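Local structure of aac(6')-Ii (Enterococcus faecium, 1N71) at residues H74-E79 with R90-L95. The protein binds coenzyme A and, as an aminoglycoside 6'-N-acetyltransferase of the GNAT superfamily, probably acetylates aminoglycoside antibiotics to give resistance. Sequence-based numbering, arbitrary orientation.
With COA (coenzyme A), chain E.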
loop_
_atom_site.group_PDB
_atom_site.type_symbol
_atom_site.label_atom_id
_atom_site.label_comp_id
_atom_site.label_asym_id
_atom_site.label_seq_id
_atom_site.Cartn_x
_atom_site.Cartn_y
_atom_site.Cartn_z
ATOM N N HIS A 74 -4.925 9.331 -2.888
ATOM C CA HIS A 74 -3.695 10.019 -2.514
ATOM C C HIS A 74 -3.321 11.076 -3.548
ATOM O O HIS A 74 -3.197 10.777 -4.732
ATOM C CB HIS A 74 -2.553 9.004 -2.374
ATOM C CG HIS A 74 -1.217 9.625 -2.110
ATOM N ND1 HIS A 74 -0.465 10.223 -3.100
ATOM C CD2 HIS A 74 -0.500 9.748 -0.967
ATOM C CE1 HIS A 74 0.658 10.685 -2.580
ATOM N NE2 HIS A 74 0.661 10.410 -1.286
ATOM N N PRO A 75 -3.174 12.335 -3.114
ATOM C CA PRO A 75 -3.348 12.777 -1.729
ATOM C C PRO A 75 -4.703 13.462 -1.596
ATOM O O PRO A 75 -5.516 13.443 -2.525
ATOM C CB PRO A 75 -2.218 13.769 -1.562
ATOM C CG PRO A 75 -2.281 14.499 -2.885
ATOM C CD PRO A 75 -2.497 13.379 -3.907
ATOM N N LEU A 76 -4.944 14.049 -0.431
ATOM C CA LEU A 76 -6.160 14.810 -0.182
ATOM C C LEU A 76 -5.730 15.974 0.690
ATOM O O LEU A 76 -5.280 15.785 1.821
ATOM C CB LEU A 76 -7.227 13.993 0.551
ATOM C CG LEU A 76 -8.455 14.831 0.954
ATOM C CD1 LEU A 76 -9.031 15.556 -0.273
ATOM C CD2 LEU A 76 -9.513 13.941 1.592
ATOM N N VAL A 77 -5.852 17.180 0.157
ATOM C CA VAL A 77 -5.464 18.356 0.910
ATOM C C VAL A 77 -6.410 19.508 0.621
ATOM O O VAL A 77 -6.833 19.713 -0.518
ATOM C CB VAL A 77 -4.025 18.789 0.562
ATOM C CG1 VAL A 77 -3.926 19.104 -0.916
ATOM C CG2 VAL A 77 -3.632 20.010 1.391
ATOM N N VAL A 78 -6.747 20.236 1.677
ATOM C CA VAL A 78 -7.620 21.393 1.606
ATOM C C VAL A 78 -6.879 22.498 2.354
ATOM O O VAL A 78 -6.356 22.255 3.440
ATOM C CB VAL A 78 -8.962 21.122 2.319
ATOM C CG1 VAL A 78 -9.805 22.395 2.359
ATOM C CG2 VAL A 78 -9.713 20.003 1.605
ATOM N N GLU A 79 -6.813 23.698 1.781
ATOM C CA GLU A 79 -6.124 24.794 2.465
ATOM C C GLU A 79 -6.595 24.822 3.909
ATOM O O GLU A 79 -7.796 24.795 4.173
ATOM C CB GLU A 79 -6.438 26.141 1.816
ATOM C CG GLU A 79 -5.989 26.271 0.384
ATOM C CD GLU A 79 -6.097 27.696 -0.118
ATOM O OE1 GLU A 79 -7.164 28.317 0.070
ATOM O OE2 GLU A 79 -5.116 28.195 -0.707
ATOM N N ARG A 90 -16.825 17.114 -0.907
ATOM C CA ARG A 90 -17.079 17.270 -2.330
ATOM C C ARG A 90 -15.952 16.680 -3.176
ATOM O O ARG A 90 -16.201 16.107 -4.239
ATOM C CB ARG A 90 -17.304 18.753 -2.633
ATOM C CG ARG A 90 -18.499 19.301 -1.856
ATOM C CD ARG A 90 -18.586 20.808 -1.936
ATOM N NE ARG A 90 -18.822 21.255 -3.299
ATOM C CZ ARG A 90 -18.816 22.528 -3.674
ATOM N NH1 ARG A 90 -18.581 23.479 -2.779
ATOM N NH2 ARG A 90 -19.052 22.846 -4.941
ATOM N N LEU A 91 -14.714 16.801 -2.705
ATOM C CA LEU A 91 -13.580 16.241 -3.438
ATOM C C LEU A 91 -13.629 14.714 -3.425
ATOM O O LEU A 91 -13.411 14.067 -4.448
ATOM C CB LEU A 91 -12.248 16.706 -2.830
ATOM C CG LEU A 91 -11.818 18.152 -3.088
ATOM C CD1 LEU A 91 -10.538 18.460 -2.311
ATOM C CD2 LEU A 91 -11.608 18.363 -4.580
ATOM N N VAL A 92 -13.911 14.135 -2.264
ATOM C CA VAL A 92 -13.977 12.684 -2.163
ATOM C C VAL A 92 -15.107 12.125 -3.019
ATOM O O VAL A 92 -14.918 11.153 -3.743
ATOM C CB VAL A 92 -14.152 12.245 -0.705
ATOM C CG1 VAL A 92 -14.445 10.752 -0.632
ATOM C CG2 VAL A 92 -12.879 12.569 0.067
ATOM N N ASN A 93 -16.278 12.747 -2.950
ATOM C CA ASN A 93 -17.407 12.280 -3.744
ATOM C C ASN A 93 -17.134 12.389 -5.240
ATOM O O ASN A 93 -17.555 11.527 -6.016
ATOM C CB ASN A 93 -18.676 13.053 -3.377
ATOM C CG ASN A 93 -19.192 12.696 -1.995
ATOM O OD1 ASN A 93 -19.174 11.531 -1.600
ATOM N ND2 ASN A 93 -19.666 13.690 -1.261
ATOM N N TYR A 94 -16.425 13.437 -5.653
ATOM C CA TYR A 94 -16.114 13.606 -7.067
ATOM C C TYR A 94 -15.101 12.537 -7.471
ATOM O O TYR A 94 -15.186 11.956 -8.548
ATOM C CB TYR A 94 -15.550 15.005 -7.331
ATOM C CG TYR A 94 -15.521 15.400 -8.793
ATOM C CD1 TYR A 94 -14.533 14.920 -9.648
ATOM C CD2 TYR A 94 -16.488 16.255 -9.320
ATOM C CE1 TYR A 94 -14.506 15.281 -10.994
ATOM C CE2 TYR A 94 -16.471 16.621 -10.666
ATOM C CZ TYR A 94 -15.477 16.130 -11.495
ATOM O OH TYR A 94 -15.452 16.494 -12.823
ATOM N N LEU A 95 -14.135 12.276 -6.598
ATOM C CA LEU A 95 -13.141 11.257 -6.893
ATOM C C LEU A 95 -13.842 9.914 -7.094
ATOM O O LEU A 95 -13.559 9.191 -8.046
ATOM C CB LEU A 95 -12.135 11.143 -5.742
ATOM C CG LEU A 95 -11.142 9.981 -5.868
ATOM C CD1 LEU A 95 -10.205 10.214 -7.045
ATOM C CD2 LEU A 95 -10.350 9.855 -4.584
HETATM N N1A COA E . -11.756 14.744 12.638
HETATM C C2A COA E . -13.056 14.416 12.757
HETATM N N3A COA E . -14.071 14.732 11.920
HETATM C C4A COA E . -13.621 15.465 10.844
HETATM C C5A COA E . -12.330 15.872 10.594
HETATM C C6A COA E . -11.343 15.475 11.552
HETATM N N6A COA E . -10.059 15.801 11.431
HETATM N N7A COA E . -12.260 16.595 9.413
HETATM C C8A COA E . -13.491 16.618 8.993
HETATM N N9A COA E . -14.377 15.956 9.811
HETATM C C1B COA E . -15.829 15.790 9.648
HETATM C C2B COA E . -16.602 17.108 9.754
HETATM O O2B COA E . -16.909 17.365 11.130
HETATM C C3B COA E . -17.899 16.882 8.986
HETATM O O3B COA E . -18.778 16.102 9.815
HETATM P P3B COA E . -20.294 16.575 10.100
HETATM O O7A COA E . -20.147 17.914 10.719
HETATM O O8A COA E . -20.818 15.529 11.013
HETATM O O9A COA E . -20.930 16.585 8.760
HETATM C C4B COA E . -17.413 15.985 7.838
HETATM O O4B COA E . -16.235 15.353 8.355
HETATM C C5B COA E . -17.130 16.717 6.519
HETATM O O5B COA E . -15.971 17.549 6.648
HETATM P P1A COA E . -15.473 18.520 5.458
HETATM O O1A COA E . -15.830 19.912 5.807
HETATM O O2A COA E . -15.897 17.949 4.159
HETATM O O3A COA E . -13.883 18.341 5.589
HETATM P P2A COA E . -12.730 19.360 5.121
HETATM O O4A COA E . -12.262 20.116 6.301
HETATM O O5A COA E . -13.147 20.082 3.902
HETATM O O6A COA E . -11.573 18.328 4.702
HETATM C CBP COA E . -9.693 17.042 5.557
HETATM C CCP COA E . -11.201 17.249 5.573
HETATM C CDP COA E . -9.348 15.949 6.578
HETATM C CEP COA E . -9.263 16.588 4.131
HETATM C CAP COA E . -8.999 18.419 5.944
HETATM O OAP COA E . -9.345 18.837 7.269
HETATM C C9P COA E . -7.477 18.416 5.712
HETATM O O9P COA E . -6.998 18.964 4.710
HETATM N N8P COA E . -6.737 17.795 6.641
HETATM C C7P COA E . -5.284 17.672 6.619
HETATM C C6P COA E . -4.794 16.622 5.625
HETATM C C5P COA E . -4.896 15.200 6.145
HETATM O O5P COA E . -4.428 14.898 7.250
HETATM N N4P COA E . -5.509 14.321 5.339
HETATM C C3P COA E . -5.716 12.899 5.636
HETATM C C2P COA E . -5.180 12.000 4.532
HETATM S S1P COA E . -4.229 10.601 5.153
#
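L76 meets the helix through both of its methyls: CD1 lies 3.9 Å from CD1 of L91, and CD2 equally far from CG2 of V92, whose side chain crosses that of L76 at about a right angle. CD2 and CG of L76 also pack against the cofactor, each 3.7 Å from the pantetheine methyl CEP of coenzyme A, so the leucine touches helix and ligand on two adjacent sides. A chi1 of 174° sets CG of L76 opposite the backbone N, and from there both methyls come nearer the helix than the bond to CB would suggest. L91 CD1 also lies 4.3 Å from V78 CG2, a looser apolar contact. These residues join strand 70-78 to helix 87-101, the first half of a beta-alpha-beta unit completed by strand 106-112 in the GNAT fold. Here the strand also offers a backbone donor to the cofactor: V78 N bonds to pantetheine O9P at 3.3 Å, long and bent (143°), while the carbonyl of V78 accepts a hydrogen bond from R83. Further out, L91 rests on V48 and A50, L76 on I60, and V92 on L150 and Y152. At the helix start, G88 N and T89 OG1 hydrogen-bond to coenzyme A.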